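Local coordinates for protein periplasmic beta-glucosidase (Pseudomonas aeruginosa, PDB 6R5T) that probably hydrolyses terminal, non-reducing beta-D-glucosyl residues with release of beta-D-glucose in the periplasm, and is captured here as an inactive variant with lactose bound, at residues Val474-Glu479 and Val516-Arg521; Leu363-Asn368 and Ala534-Trp539; Ala133-Val138 and Ala487-Asp492; Gly371-Lys376 and Asp551-Glu556. The protein carries 1 engineered substitution. All blocks are in the same frame, centred on the assembly; numbering follows the deposited sequence.

Contact 1: Val474-Glu479 and Val516-Arg521; sequences VAVVGE and VLMNGR
The guanidinium of Arg-521 presents an edge to the carboxylate of Glu-479: OE2 of Glu-479 lies near the guanidinium plane, 2.7 Å from NH2 of Arg-521, while the two flat groups stand almost perpendicular, 88° apart. This salt bridge sits just past the C-terminal ends of two adjacent parallel strands, 472-478 and 513-518, which helix 497-508 joins into a beta-alpha-beta unit. NH2 reaches OE2 on its syn side, some way out of the carboxylate plane. The other oxygen, Glu-479 OE1, takes a nearly straight bond from Gly-520 N (2.9 Å), so the carboxylate is gripped at both ends and its rotation is fixed. With CG of Arg-521 lodged between its backbone N and carbonyl carbon (chi1 56°), CG and CD also lean on OE2. Arg-490 gives OE2 a second salt bridge, and the two guanidinium groups would be expected to keep the glutamate ionised.

Upstream, the backbones follow the parallel pattern: Val-516 pairs with Val-476, its N bonding to Ala-475 O and its O accepting Val-477 N, and Val-477 O then receives Met-518 N. On the face toward helix 410-418, Val-516 uses both branches, CG2 meeting Val-474 CG1 at 3.7 Å and CG1 meeting Val-476 CG1; Met-518 CE comes to 3.9 Å from that same Val-476 methyl. On the other face Val-477 CG2 touches Leu-517 CD2 at 4.0 Å. The ladder ends at Met-518 O, which accepts Glu-479 N at 2.9 Å and also a CA-H contact from Gly-478 CA at 3.2 Å.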
# COMPACT_ATOMS: atom_id res chain seq x y z
N VAL A 474 23.48 -17.79 22.72
CA VAL A 474 22.06 -17.32 22.72
C VAL A 474 22.13 -15.83 22.41
O VAL A 474 22.55 -15.05 23.29
CB VAL A 474 21.36 -17.63 24.04
CG1 VAL A 474 19.94 -17.06 24.09
CG2 VAL A 474 21.29 -19.13 24.25
N ALA A 475 21.75 -15.44 21.20
CA ALA A 475 21.79 -14.04 20.77
C ALA A 475 20.38 -13.46 20.97
O ALA A 475 19.42 -14.00 20.40
CB ALA A 475 22.23 -13.91 19.35
N VAL A 476 20.25 -12.44 21.77
CA VAL A 476 18.96 -11.82 22.14
C VAL A 476 18.95 -10.47 21.41
O VAL A 476 19.62 -9.52 21.81
CB VAL A 476 18.73 -11.69 23.66
CG1 VAL A 476 17.28 -11.35 23.92
CG2 VAL A 476 19.15 -12.94 24.40
N VAL A 477 18.20 -10.43 20.33
CA VAL A 477 18.31 -9.38 19.31
C VAL A 477 16.91 -9.01 18.83
O VAL A 477 15.94 -9.76 19.05
CB VAL A 477 19.18 -9.84 18.14
CG1 VAL A 477 20.64 -9.90 18.56
CG2 VAL A 477 18.71 -11.16 17.54
N GLY A 478 16.84 -7.86 18.16
CA GLY A 478 15.61 -7.45 17.47
C GLY A 478 15.34 -5.98 17.72
O GLY A 478 16.26 -5.18 17.73
N GLU A 479 14.10 -5.62 17.98
CA GLU A 479 13.67 -4.22 18.14
C GLU A 479 13.62 -3.85 19.61
O GLU A 479 13.30 -4.69 20.44
CB GLU A 479 12.27 -3.98 17.54
CG GLU A 479 12.16 -4.29 16.07
CD GLU A 479 10.72 -4.05 15.56
OE1 GLU A 479 9.77 -4.43 16.28
OE2 GLU A 479 10.58 -3.49 14.43
N VAL A 516 17.11 -15.44 19.90
CA VAL A 516 15.93 -15.08 20.69
C VAL A 516 15.51 -13.69 20.24
O VAL A 516 16.23 -12.72 20.45
CB VAL A 516 16.20 -15.14 22.21
CG1 VAL A 516 15.00 -14.60 22.96
CG2 VAL A 516 16.56 -16.53 22.67
N LEU A 517 14.40 -13.61 19.50
CA LEU A 517 13.99 -12.37 18.83
C LEU A 517 12.98 -11.65 19.73
O LEU A 517 12.01 -12.29 20.20
CB LEU A 517 13.26 -12.74 17.55
CG LEU A 517 14.04 -13.40 16.42
CD1 LEU A 517 13.10 -13.52 15.22
CD2 LEU A 517 15.30 -12.63 16.09
N MET A 518 13.19 -10.36 19.92
CA MET A 518 12.16 -9.47 20.51
C MET A 518 11.79 -8.49 19.41
O MET A 518 12.66 -7.98 18.68
CB MET A 518 12.62 -8.74 21.76
CG MET A 518 13.05 -9.65 22.80
SD MET A 518 12.99 -8.74 24.39
CE MET A 518 13.89 -9.98 25.30
N ASN A 519 10.52 -8.17 19.35
CA ASN A 519 10.04 -7.30 18.26
C ASN A 519 8.53 -7.13 18.43
O ASN A 519 7.87 -8.00 19.05
CB ASN A 519 10.26 -7.91 16.87
CG ASN A 519 9.87 -9.36 16.73
OD1 ASN A 519 10.44 -10.23 17.44
ND2 ASN A 519 8.95 -9.68 15.83
N GLY A 520 8.01 -6.05 17.84
CA GLY A 520 6.58 -5.75 17.97
C GLY A 520 5.85 -5.82 16.66
O GLY A 520 4.68 -5.43 16.59
N ARG A 521 6.49 -6.34 15.62
CA ARG A 521 5.90 -6.40 14.27
C ARG A 521 6.61 -7.57 13.58
O ARG A 521 7.69 -7.97 13.99
CB ARG A 521 6.19 -5.14 13.47
CG ARG A 521 7.67 -4.80 13.35
CD ARG A 521 8.04 -3.81 12.27
NE ARG A 521 7.36 -2.52 12.38
CZ ARG A 521 7.64 -1.56 13.23
NH1 ARG A 521 6.99 -0.41 13.18
NH2 ARG A 521 8.59 -1.71 14.13

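Contact 2: Leu363-Asn368 and Ala534-Trp539; sequences LVLLKN and AILETW
A classic beta bulge interrupts the antiparallel pairing of strands 364-368 and 534-537: Leu-366 and Lys-367 both face Ile-535, whose carbonyl O accepts Leu-366 N at 2.9 Å and, weakly, Lys-367 N at 3.4 Å. Ile-535 N returns a bond to Lys-367 O. Before the bulge, Val-364 and Glu-537 form a regular hydrogen-bonded pair, with Glu-537 N only 2.7 Å from Val-364 O. These backbone bonds hold strand 364-368, antiparallel, on an otherwise parallel sheet as one of its outermost strands.

The extra residue crowds Ile-535 with two neighbours. Its CG2 rests 4.0 Å from Leu-366 CB, while its CG1 meets CB of Lys-367; the rest of that lysine runs on fully extended to carbonyls of Gln-529 and Ala-532. Leu-366 lies alongside Glu-537, pointing the same way, with CD1 against the glutamate CB at 3.9 Å. On the Leu-536 face, Leu-363 crosses Thr-538 at a slant, its CD2 3.7 Å from CB of Thr-538.

Glu-537 folds against the tryptophan two residues on. A bend at chi2 (67°) lays its CG over the centre of the Trp-539 ring, 3.6 Å above the plane, and lets OE2 accept Trp-539 N at 3.0 Å; OE1 is taken by Asn-519. The indole is further fixed by NE1, bonded to Gly-362 O, and Val-364 CG2 meets it near NE1 and CZ2. An antiparallel edge strand of this kind, added to a parallel sheet, is typical of the alpha/beta sandwich domain of family 3 glycoside hydrolases.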
# COMPACT_ATOMS: atom_id res chain seq x y z
N LEU A 363 5.11 -17.89 22.56
CA LEU A 363 6.45 -17.98 21.94
C LEU A 363 6.40 -18.87 20.71
O LEU A 363 5.72 -19.94 20.76
CB LEU A 363 7.45 -18.53 22.96
CG LEU A 363 7.52 -17.74 24.26
CD1 LEU A 363 8.54 -18.40 25.18
CD2 LEU A 363 7.84 -16.28 24.07
N VAL A 364 7.01 -18.43 19.61
CA VAL A 364 6.88 -19.14 18.32
C VAL A 364 8.24 -19.66 17.92
O VAL A 364 9.20 -18.87 17.70
CB VAL A 364 6.26 -18.26 17.20
CG1 VAL A 364 6.10 -19.08 15.94
CG2 VAL A 364 4.92 -17.68 17.60
N LEU A 365 8.35 -20.97 17.78
CA LEU A 365 9.61 -21.55 17.26
C LEU A 365 9.59 -21.43 15.75
O LEU A 365 8.72 -22.03 15.07
CB LEU A 365 9.70 -23.01 17.73
CG LEU A 365 10.99 -23.71 17.32
CD1 LEU A 365 12.21 -23.05 17.93
CD2 LEU A 365 10.92 -25.18 17.74
N LEU A 366 10.50 -20.67 15.18
CA LEU A 366 10.54 -20.44 13.73
C LEU A 366 11.54 -21.37 13.03
O LEU A 366 11.37 -21.58 11.83
CB LEU A 366 10.90 -18.98 13.47
CG LEU A 366 9.81 -17.96 13.86
CD1 LEU A 366 10.28 -16.57 13.61
CD2 LEU A 366 8.55 -18.23 13.08
N LYS A 367 12.57 -21.84 13.73
CA LYS A 367 13.61 -22.69 13.12
C LYS A 367 14.29 -23.47 14.24
O LYS A 367 14.47 -22.93 15.31
CB LYS A 367 14.66 -21.89 12.37
CG LYS A 367 15.72 -22.73 11.66
CD LYS A 367 16.76 -21.95 10.91
CE LYS A 367 17.73 -22.90 10.21
NZ LYS A 367 18.82 -22.20 9.51
N ASN A 368 14.64 -24.73 13.98
CA ASN A 368 15.33 -25.55 14.98
C ASN A 368 16.09 -26.64 14.23
O ASN A 368 15.55 -27.73 14.09
CB ASN A 368 14.39 -26.18 15.98
CG ASN A 368 15.12 -26.81 17.16
OD1 ASN A 368 16.26 -26.46 17.46
ND2 ASN A 368 14.44 -27.72 17.82
N ALA A 534 18.85 -21.96 15.44
CA ALA A 534 17.47 -22.01 15.92
C ALA A 534 16.99 -20.58 16.08
O ALA A 534 17.83 -19.68 16.28
CB ALA A 534 17.30 -22.76 17.22
N ILE A 535 15.69 -20.37 15.94
CA ILE A 535 15.09 -19.00 16.05
C ILE A 535 13.81 -19.10 16.84
O ILE A 535 12.95 -19.89 16.46
CB ILE A 535 14.77 -18.41 14.67
CG1 ILE A 535 15.98 -18.33 13.75
CG2 ILE A 535 14.12 -17.03 14.81
CD1 ILE A 535 15.66 -17.93 12.35
N LEU A 536 13.73 -18.35 17.93
CA LEU A 536 12.54 -18.32 18.79
C LEU A 536 12.02 -16.88 18.78
O LEU A 536 12.71 -15.96 19.17
CB LEU A 536 12.88 -18.75 20.22
CG LEU A 536 11.72 -18.83 21.19
CD1 LEU A 536 10.73 -19.93 20.74
CD2 LEU A 536 12.21 -19.02 22.63
N GLU A 537 10.80 -16.71 18.28
CA GLU A 537 10.10 -15.42 18.29
C GLU A 537 9.47 -15.21 19.67
O GLU A 537 8.61 -16.04 20.04
CB GLU A 537 9.07 -15.44 17.16
CG GLU A 537 8.09 -14.27 17.22
CD GLU A 537 8.78 -12.97 16.95
OE1 GLU A 537 8.84 -12.58 15.76
OE2 GLU A 537 9.31 -12.34 17.91
N THR A 538 9.86 -14.16 20.39
CA THR A 538 9.34 -13.93 21.75
C THR A 538 8.57 -12.61 21.83
O THR A 538 8.11 -12.24 22.94
CB THR A 538 10.46 -13.95 22.80
OG1 THR A 538 11.20 -12.72 22.81
CG2 THR A 538 11.37 -15.13 22.57
N TRP A 539 8.40 -11.90 20.72
CA TRP A 539 7.60 -10.66 20.72
C TRP A 539 8.17 -9.71 21.77
O TRP A 539 9.40 -9.57 21.83
CB TRP A 539 6.14 -10.98 20.95
CG TRP A 539 5.60 -12.11 20.14
CD1 TRP A 539 5.27 -13.34 20.59
CD2 TRP A 539 5.31 -12.08 18.75
NE1 TRP A 539 4.79 -14.10 19.57
CE2 TRP A 539 4.77 -13.34 18.43
CE3 TRP A 539 5.47 -11.13 17.72
CZ2 TRP A 539 4.40 -13.68 17.14
CZ3 TRP A 539 5.11 -11.48 16.43
CH2 TRP A 539 4.57 -12.73 16.15

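Contact 3: Ala133-Val138 and Ala487-Asp492; sequences ARWGRV and ASSRTD. With BGC (beta-D-glucopyranose), chain C.
One direct backbone hydrogen bond joins loop 133-138 to loop 487-492: Arg-490 N to Arg-134 O, 3.0 Å. The same oxygen meets the CA-H of Ser-489, with CA 3.3 Å away, and accepts Arg-521 NH1 as well, so three donors of different strength converge on it.

Water carries the next link. A single molecule takes the N-H of Gly-136 at 2.7 Å and donates to Ser-489 OG at 2.8 Å; OG also bonds to Gly-187 O. Close by, CA of Gly-136 lies beside Ser-488 O.

Van der Waals contact falls to the aliphatic part of Arg-134, which runs over the carbonyl of Arg-490 with CB 3.1 Å from that O. Beyond a bend at chi3 its guanidinium leaves the contact, pairing with Asp-132 and bonding to Gly-572 O and Val-574 O of the second subunit. Within 133-138, Arg-137 CB sits 3.4 Å above the Trp-135 ring plane, toward its rim.

Sugar binding is the work of Arg-137. The edge of its guanidinium faces O5 of the glucose, which lies in the guanidinium plane: NH1 bonds to O6 of the glucose at 3.0 Å, and NH2 to O1 at 3.0 Å and also to O5. Glu-140 holds NH2 by a salt bridge and Tyr-181 bonds to NH1, setting the direction of the group. Asp-79, Lys-176, His-177 and Glu-486 complete the glucose's polar shell. A barrel loop meeting a loop of the C-terminal domain beside the sugar is typical of the two-domain active site of family 3 glycoside hydrolases.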
# COMPACT_ATOMS: atom_id res chain seq x y z
N ALA A 133 3.07 -4.44 7.94
CA ALA A 133 4.02 -4.64 9.03
C ALA A 133 4.80 -3.36 9.40
O ALA A 133 5.43 -3.33 10.44
CB ALA A 133 4.99 -5.76 8.63
N ARG A 134 4.83 -2.34 8.54
CA ARG A 134 5.61 -1.10 8.86
C ARG A 134 4.99 -0.31 10.00
O ARG A 134 5.71 0.43 10.68
CB ARG A 134 5.66 -0.19 7.63
CG ARG A 134 6.38 -0.82 6.45
CD ARG A 134 6.29 0.09 5.24
NE ARG A 134 4.96 0.05 4.66
CZ ARG A 134 4.63 0.66 3.54
NH1 ARG A 134 5.49 1.42 2.90
NH2 ARG A 134 3.41 0.57 3.08
N TRP A 135 3.70 -0.44 10.21
CA TRP A 135 2.98 0.40 11.20
C TRP A 135 3.45 0.05 12.63
O TRP A 135 3.43 -1.12 13.00
CB TRP A 135 1.49 0.16 11.01
CG TRP A 135 0.58 1.07 11.79
CD1 TRP A 135 0.59 2.43 11.78
CD2 TRP A 135 -0.58 0.71 12.55
NE1 TRP A 135 -0.46 2.94 12.50
CE2 TRP A 135 -1.22 1.90 12.96
CE3 TRP A 135 -1.17 -0.50 12.91
CZ2 TRP A 135 -2.41 1.92 13.68
CZ3 TRP A 135 -2.33 -0.49 13.66
CH2 TRP A 135 -2.95 0.72 14.04
N GLY A 136 3.77 1.05 13.44
CA GLY A 136 4.32 0.79 14.77
C GLY A 136 3.29 0.21 15.71
O GLY A 136 3.66 -0.47 16.65
N ARG A 137 2.01 0.35 15.40
CA ARG A 137 0.96 -0.14 16.33
C ARG A 137 0.51 -1.56 16.03
O ARG A 137 -0.45 -2.04 16.66
CB ARG A 137 -0.18 0.86 16.34
CG ARG A 137 0.30 2.25 16.70
CD ARG A 137 -0.82 3.26 16.97
NE ARG A 137 -1.38 2.97 18.28
CZ ARG A 137 -1.95 3.85 19.10
NH1 ARG A 137 -2.09 5.11 18.72
NH2 ARG A 137 -2.33 3.44 20.31
N VAL A 138 1.17 -2.27 15.12
CA VAL A 138 0.81 -3.69 14.88
C VAL A 138 1.01 -4.47 16.20
O VAL A 138 0.27 -5.44 16.39
CB VAL A 138 1.62 -4.33 13.74
CG1 VAL A 138 1.35 -3.64 12.41
CG2 VAL A 138 3.09 -4.34 14.06
N ALA A 487 3.35 6.05 16.43
CA ALA A 487 4.13 6.94 15.52
C ALA A 487 5.46 6.31 15.06
O ALA A 487 6.04 6.89 14.11
CB ALA A 487 4.35 8.30 16.11
N SER A 488 5.88 5.10 15.49
CA SER A 488 7.20 4.54 15.13
C SER A 488 7.09 3.67 13.87
O SER A 488 7.32 2.47 13.94
CB SER A 488 7.79 3.75 16.27
OG SER A 488 7.89 4.54 17.44
N SER A 489 6.70 4.25 12.75
CA SER A 489 6.60 3.48 11.51
C SER A 489 8.01 3.26 10.98
O SER A 489 8.86 4.15 11.04
CB SER A 489 5.74 4.20 10.56
OG SER A 489 4.45 4.34 11.13
N ARG A 490 8.24 2.08 10.44
CA ARG A 490 9.56 1.66 9.92
C ARG A 490 9.52 1.52 8.41
O ARG A 490 8.56 0.99 7.87
CB ARG A 490 9.95 0.31 10.50
CG ARG A 490 10.55 0.40 11.87
CD ARG A 490 11.18 -0.88 12.41
NE ARG A 490 12.54 -1.03 11.96
CZ ARG A 490 13.19 -2.19 11.93
NH1 ARG A 490 12.63 -3.29 12.41
NH2 ARG A 490 14.42 -2.25 11.46
N THR A 491 10.61 1.90 7.75
CA THR A 491 10.85 1.67 6.32
C THR A 491 11.66 0.40 6.08
O THR A 491 11.87 0.10 4.92
CB THR A 491 11.58 2.84 5.66
OG1 THR A 491 12.87 2.97 6.27
CG2 THR A 491 10.81 4.13 5.85
N ASP A 492 12.18 -0.25 7.11
CA ASP A 492 13.06 -1.43 7.02
C ASP A 492 12.45 -2.43 8.01
O ASP A 492 12.21 -2.00 9.13
CB ASP A 492 14.48 -1.00 7.38
CG ASP A 492 15.56 -2.05 7.35
OD1 ASP A 492 15.25 -3.20 7.14
OD2 ASP A 492 16.75 -1.69 7.62
C2 BGC C . -4.93 5.56 23.66
C3 BGC C . -4.97 7.05 24.03
C4 BGC C . -3.69 7.68 23.40
C5 BGC C . -3.81 7.48 21.88
C6 BGC C . -2.60 7.99 21.12
C1 BGC C . -4.89 5.42 22.13
O1 BGC C . -4.74 4.06 21.91
O2 BGC C . -6.05 4.81 24.13
O3 BGC C . -4.89 7.17 25.47
O4 BGC C . -3.69 9.08 23.72
O5 BGC C . -3.75 6.11 21.61
O6 BGC C . -2.80 7.80 19.72
O HOH W 1 3.70 3.69 13.72

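Contact 4: Gly371-Lys376 and Asp551-Glu556; sequences GLLPLK and DVLFGE
The loop 371-376 runs past the C-terminal end of helix 545-553, where the chain closes the helix with a Schellman motif: Gly-555, at positive phi (80°), bonds back through N to Val-552 O, and Glu-556 N makes a weaker bond to Asp-551 O. That leaves Leu-553 O to the other segment. Leu-375 N donates to it at 2.8 Å, and Pro-374 CA stands 3.3 Å from the same oxygen. A cis peptide bond between Leu-373 and Pro-374 shapes the loop just before this bond.

Three side chains of the loop, Leu-373, Pro-374 and Leu-375, make the packing. Leu-373 slants across Leu-553, both of its methyls 4.0 Å from CD2 of Leu-553, and this pair packs onto Val-514 of strand 513-518. The proline turns its ring toward the glycine, with CB of Pro-374 only 3.5 Å from Gly-555 N, so the glycine just beyond the helix end is covered closely. Phe-554 leaves the backbone away from the loop, yet with CG on the far side of the bond from its carbonyl carbon (chi1 -70°) the ring swings one edge back: Leu-375 O lies in the ring plane 3.4 Å from CD1 of Phe-554, Lys-376 O is near CE1, and Leu-375 CB touches CE1 at 3.7 Å. Leu-414, Ala-417 and Val-418 of helix 410-418 pack against that phenyl group. A water finishes the seam, donating to Leu-375 O at 2.9 Å and to Phe-554 O at 2.6 Å.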
# COMPACT_ATOMS: atom_id res chain seq x y z
N GLY A 371 17.61 -30.49 16.00
CA GLY A 371 17.25 -30.65 17.42
C GLY A 371 18.18 -29.91 18.36
O GLY A 371 18.33 -30.36 19.50
N LEU A 372 18.74 -28.77 17.97
CA LEU A 372 19.57 -27.95 18.90
C LEU A 372 18.75 -27.58 20.15
O LEU A 372 19.26 -27.75 21.29
CB LEU A 372 20.07 -26.71 18.19
CG LEU A 372 20.89 -25.75 19.04
CD1 LEU A 372 22.08 -26.47 19.69
CD2 LEU A 372 21.30 -24.57 18.20
N LEU A 373 17.52 -27.11 19.96
CA LEU A 373 16.61 -26.88 21.09
C LEU A 373 15.80 -28.13 21.29
O LEU A 373 15.41 -28.81 20.33
CB LEU A 373 15.71 -25.66 20.83
CG LEU A 373 16.42 -24.33 20.65
CD1 LEU A 373 15.39 -23.25 20.41
CD2 LEU A 373 17.30 -24.01 21.85
N PRO A 374 15.44 -28.47 22.53
CA PRO A 374 15.80 -27.72 23.73
C PRO A 374 17.24 -27.96 24.19
O PRO A 374 17.78 -29.03 23.98
CB PRO A 374 14.83 -28.25 24.77
CG PRO A 374 14.52 -29.67 24.33
CD PRO A 374 14.56 -29.62 22.81
N LEU A 375 17.81 -26.95 24.82
CA LEU A 375 19.16 -26.98 25.43
C LEU A 375 19.14 -27.81 26.72
O LEU A 375 18.16 -27.86 27.43
CB LEU A 375 19.60 -25.56 25.77
CG LEU A 375 19.67 -24.57 24.61
CD1 LEU A 375 20.10 -23.22 25.12
CD2 LEU A 375 20.56 -25.05 23.51
N LYS A 376 20.29 -28.36 27.06
CA LYS A 376 20.53 -28.96 28.39
C LYS A 376 21.04 -27.87 29.31
O LYS A 376 21.75 -26.97 28.82
CB LYS A 376 21.60 -30.06 28.30
CG LYS A 376 21.23 -31.23 27.42
CD LYS A 376 22.15 -32.38 27.65
CE LYS A 376 22.51 -33.13 26.40
NZ LYS A 376 22.82 -34.54 26.72
N ASP A 551 11.99 -21.26 30.04
CA ASP A 551 11.16 -22.47 30.10
C ASP A 551 11.14 -23.14 28.73
O ASP A 551 11.24 -24.36 28.68
CB ASP A 551 9.75 -22.12 30.56
CG ASP A 551 9.63 -21.74 32.03
OD1 ASP A 551 10.60 -22.05 32.82
OD2 ASP A 551 8.61 -21.09 32.35
N VAL A 552 11.02 -22.38 27.64
CA VAL A 552 10.98 -22.97 26.30
C VAL A 552 12.37 -23.41 25.91
O VAL A 552 12.50 -24.53 25.41
CB VAL A 552 10.39 -21.99 25.28
CG1 VAL A 552 10.80 -22.34 23.86
CG2 VAL A 552 8.89 -21.99 25.51
N LEU A 553 13.39 -22.59 26.11
CA LEU A 553 14.75 -22.91 25.65
C LEU A 553 15.28 -24.19 26.31
O LEU A 553 15.97 -24.96 25.62
CB LEU A 553 15.70 -21.74 25.92
CG LEU A 553 15.46 -20.52 25.03
CD1 LEU A 553 16.30 -19.37 25.53
CD2 LEU A 553 15.71 -20.81 23.55
N PHE A 554 14.87 -24.48 27.53
CA PHE A 554 15.38 -25.68 28.24
C PHE A 554 14.37 -26.82 28.21
O PHE A 554 14.66 -27.91 28.76
CB PHE A 554 15.81 -25.27 29.65
CG PHE A 554 17.04 -24.44 29.70
CD1 PHE A 554 18.24 -24.91 29.20
CD2 PHE A 554 17.02 -23.18 30.25
CE1 PHE A 554 19.39 -24.15 29.22
CE2 PHE A 554 18.18 -22.43 30.30
CZ PHE A 554 19.35 -22.89 29.75
N GLY A 555 13.26 -26.65 27.50
CA GLY A 555 12.30 -27.74 27.20
C GLY A 555 11.36 -28.04 28.33
O GLY A 555 10.64 -29.05 28.24
N GLU A 556 11.21 -27.13 29.27
CA GLU A 556 10.16 -27.24 30.30
C GLU A 556 8.82 -27.00 29.61
O GLU A 556 7.83 -27.52 30.06
CB GLU A 556 10.33 -26.24 31.44
CG GLU A 556 11.75 -26.12 31.97
CD GLU A 556 12.22 -27.23 32.89
OE1 GLU A 556 13.37 -27.13 33.38
OE2 GLU A 556 11.44 -28.19 33.12
O HOH W 2 16.90 -28.80 29.83

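Overall arrangement
Contacts 1, 2 and 4 build one piece of the C-terminal domain. Contacts 1 and 2, with centres about 10 Å apart, share its mixed sheet and are tied by Leu-517 O to Thr-538 OG1 (2.8 Å) and Asn-519 ND2 to Glu-537 OE1 (2.9 Å). Contact 4 follows, its centre about 12 Å from that of contact 2, where Asn-368 OD1 meets Leu-373 N at 2.9 Å. In the other direction the strand ends of contact 1 reach contact 3, about 16 Å between centres, through Arg-521 NE to Ala-133 O (2.9 Å). Contact 3 alone touches the bound glucose, through Arg-137; the centre of contact 4 is about 32 Å from that of contact 3.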